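Local coordinates for protein Myo-inositol dehydrogenase (Corynebacterium glutamicum, PDB 3EUW) that probably oxidises myo-inositol with NAD+ as an inositol 2-dehydrogenase of the Gfo/Idh/MocA family, and forms a tetramer, at residues I189-A194 with T216-K221. Numbering follows the deposited sequence.
Sequences IVEVTA and TLRGSK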
loop_
_atom_site.group_PDB
_atom_site.type_symbol
_atom_site.label_atom_id
_atom_site.label_comp_id
_atom_site.label_asym_id
_atom_site.label_seq_id
_atom_site.Cartn_x
_atom_site.Cartn_y
_atom_site.Cartn_z
ATOM N N ILE A 189 -29.566 17.137 -2.427
ATOM C CA ILE A 189 -28.794 17.688 -3.531
ATOM C C ILE A 189 -29.617 18.832 -4.132
ATOM O O ILE A 189 -30.816 18.684 -4.364
ATOM C CB ILE A 189 -28.537 16.625 -4.614
ATOM C CG1 ILE A 189 -27.835 15.403 -4.002
ATOM C CG2 ILE A 189 -27.728 17.230 -5.755
ATOM C CD1 ILE A 189 -26.477 15.677 -3.393
ATOM N N VAL A 190 -28.983 19.970 -4.379
ATOM C CA VAL A 190 -29.704 21.098 -4.936
ATOM C C VAL A 190 -29.352 21.420 -6.385
ATOM O O VAL A 190 -30.222 21.839 -7.144
ATOM C CB VAL A 190 -29.519 22.368 -4.064
ATOM C CG1 VAL A 190 -30.103 22.134 -2.689
ATOM C CG2 VAL A 190 -28.052 22.724 -3.942
ATOM N N GLU A 191 -28.093 21.216 -6.772
ATOM C CA GLU A 191 -27.662 21.500 -8.143
ATOM C C GLU A 191 -26.923 20.335 -8.792
ATOM O O GLU A 191 -26.274 19.534 -8.111
ATOM C CB GLU A 191 -26.768 22.746 -8.188
ATOM C CG GLU A 191 -27.406 24.005 -7.595
ATOM C CD GLU A 191 -26.602 25.268 -7.869
ATOM O OE1 GLU A 191 -25.357 25.190 -7.933
ATOM O OE2 GLU A 191 -27.219 26.346 -8.007
ATOM N N VAL A 192 -27.013 20.266 -10.115
ATOM C CA VAL A 192 -26.373 19.207 -10.864
ATOM C C VAL A 192 -25.611 19.719 -12.080
ATOM O O VAL A 192 -26.150 20.460 -12.897
ATOM C CB VAL A 192 -27.413 18.179 -11.335
ATOM C CG1 VAL A 192 -26.767 17.150 -12.241
ATOM C CG2 VAL A 192 -28.037 17.495 -10.125
ATOM N N THR A 193 -24.349 19.316 -12.183
ATOM C CA THR A 193 -23.508 19.709 -13.308
ATOM C C THR A 193 -22.888 18.447 -13.899
ATOM O O THR A 193 -22.372 17.608 -13.167
ATOM C CB THR A 193 -22.398 20.667 -12.860
ATOM O OG1 THR A 193 -22.981 21.734 -12.109
ATOM C CG2 THR A 193 -21.687 21.265 -14.057
ATOM N N ALA A 194 -22.944 18.303 -15.217
ATOM C CA ALA A 194 -22.387 17.113 -15.848
ATOM C C ALA A 194 -21.731 17.420 -17.178
ATOM O O ALA A 194 -22.190 18.283 -17.923
ATOM C CB ALA A 194 -23.484 16.048 -16.041
ATOM N N THR A 216 -20.621 16.791 -11.096
ATOM C CA THR A 216 -20.370 17.522 -9.864
ATOM C C THR A 216 -21.717 17.990 -9.292
ATOM O O THR A 216 -22.430 18.771 -9.917
ATOM C CB THR A 216 -19.436 18.732 -10.097
ATOM O OG1 THR A 216 -18.172 18.272 -10.584
ATOM C CG2 THR A 216 -19.194 19.467 -8.811
ATOM N N LEU A 217 -22.065 17.485 -8.113
ATOM C CA LEU A 217 -23.329 17.838 -7.462
ATOM C C LEU A 217 -23.084 18.778 -6.284
ATOM O O LEU A 217 -22.073 18.656 -5.590
ATOM C CB LEU A 217 -24.027 16.585 -6.922
ATOM C CG LEU A 217 -24.189 15.356 -7.818
ATOM C CD1 LEU A 217 -24.661 14.181 -6.978
ATOM C CD2 LEU A 217 -25.175 15.651 -8.938
ATOM N N ARG A 218 -24.003 19.715 -6.068
ATOM C CA ARG A 218 -23.891 20.624 -4.931
ATOM C C ARG A 218 -24.911 20.196 -3.880
ATOM O O ARG A 218 -26.098 20.057 -4.182
ATOM C CB ARG A 218 -24.166 22.073 -5.335
ATOM C CG ARG A 218 -24.251 23.037 -4.140
ATOM C CD ARG A 218 -24.389 24.495 -4.597
ATOM N NE ARG A 218 -23.378 24.804 -5.592
ATOM C CZ ARG A 218 -22.458 25.744 -5.463
ATOM N NH1 ARG A 218 -22.418 26.485 -4.360
ATOM N NH2 ARG A 218 -21.585 25.945 -6.443
ATOM N N GLY A 219 -24.436 19.978 -2.656
ATOM C CA GLY A 219 -25.309 19.593 -1.559
ATOM C C GLY A 219 -25.862 20.837 -0.880
ATOM O O GLY A 219 -25.280 21.917 -0.994
ATOM N N SER A 220 -26.975 20.686 -0.167
ATOM C CA SER A 220 -27.627 21.802 0.510
ATOM C C SER A 220 -26.750 22.615 1.460
ATOM O O SER A 220 -27.060 23.769 1.765
ATOM C CB SER A 220 -28.859 21.294 1.262
ATOM O OG SER A 220 -28.505 20.273 2.176
ATOM N N LYS A 221 -25.652 22.032 1.928
ATOM C CA LYS A 221 -24.767 22.748 2.836
ATOM C C LYS A 221 -23.407 23.086 2.216
ATOM O O LYS A 221 -22.447 23.344 2.930
ATOM C CB LYS A 221 -24.565 21.936 4.117
ATOM C CG LYS A 221 -25.852 21.705 4.912
ATOM C CD LYS A 221 -25.599 20.897 6.179
ATOM C CE LYS A 221 -26.904 20.669 6.935
ATOM N NZ LYS A 221 -26.702 20.034 8.277
HETATM O O HOH W 1 -23.395 23.889 -8.525
HETATM O O HOH W 2 -23.462 21.231 -9.583
#
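E191 and R218, a hydrogen-bonded pair on neighbouring antiparallel strands, run side by side off the same sheet face and join in a salt bridge, OE1 of E191 lying 3.1 Å from NE of R218. The carboxylate and guanidinium planes stand 70° apart, and the contact runs from one oxygen to NE, not as a flat two-bond pair. The arginine reaches it by leaving the backbone with CG anti to N (chi1 172°) and bending at chi3 (-50°). A water in the plane of the guanidinium, at its edge, accepts a bond from NE. Beneath this pair lies a classic beta bulge: V190 and E191 both face R218, whose carbonyl O takes a nearly straight bond from V190 N (2.9 Å) and a weak one from E191 N (3.5 Å). CG2 of V190 packs 3.8 Å from CG of R218. On the reverse face V192 and L217 point the same way, CG2 of V192 touching CD2 of L217 at 3.6 Å, while CG2 of I189 meets CB of L217 at 3.9 Å. A second water links OG1 of T193, also bonded to T329, with the carbonyl O of T216. T193 packs on T193 of a second subunit, where NH2 of R218 bonds weakly to G196 O. Strands 224-230 and 330-331 flank the pair in the C-terminal domain's mixed sheet; helices 169-185 and 307-326 pack on the L217 and V192 face.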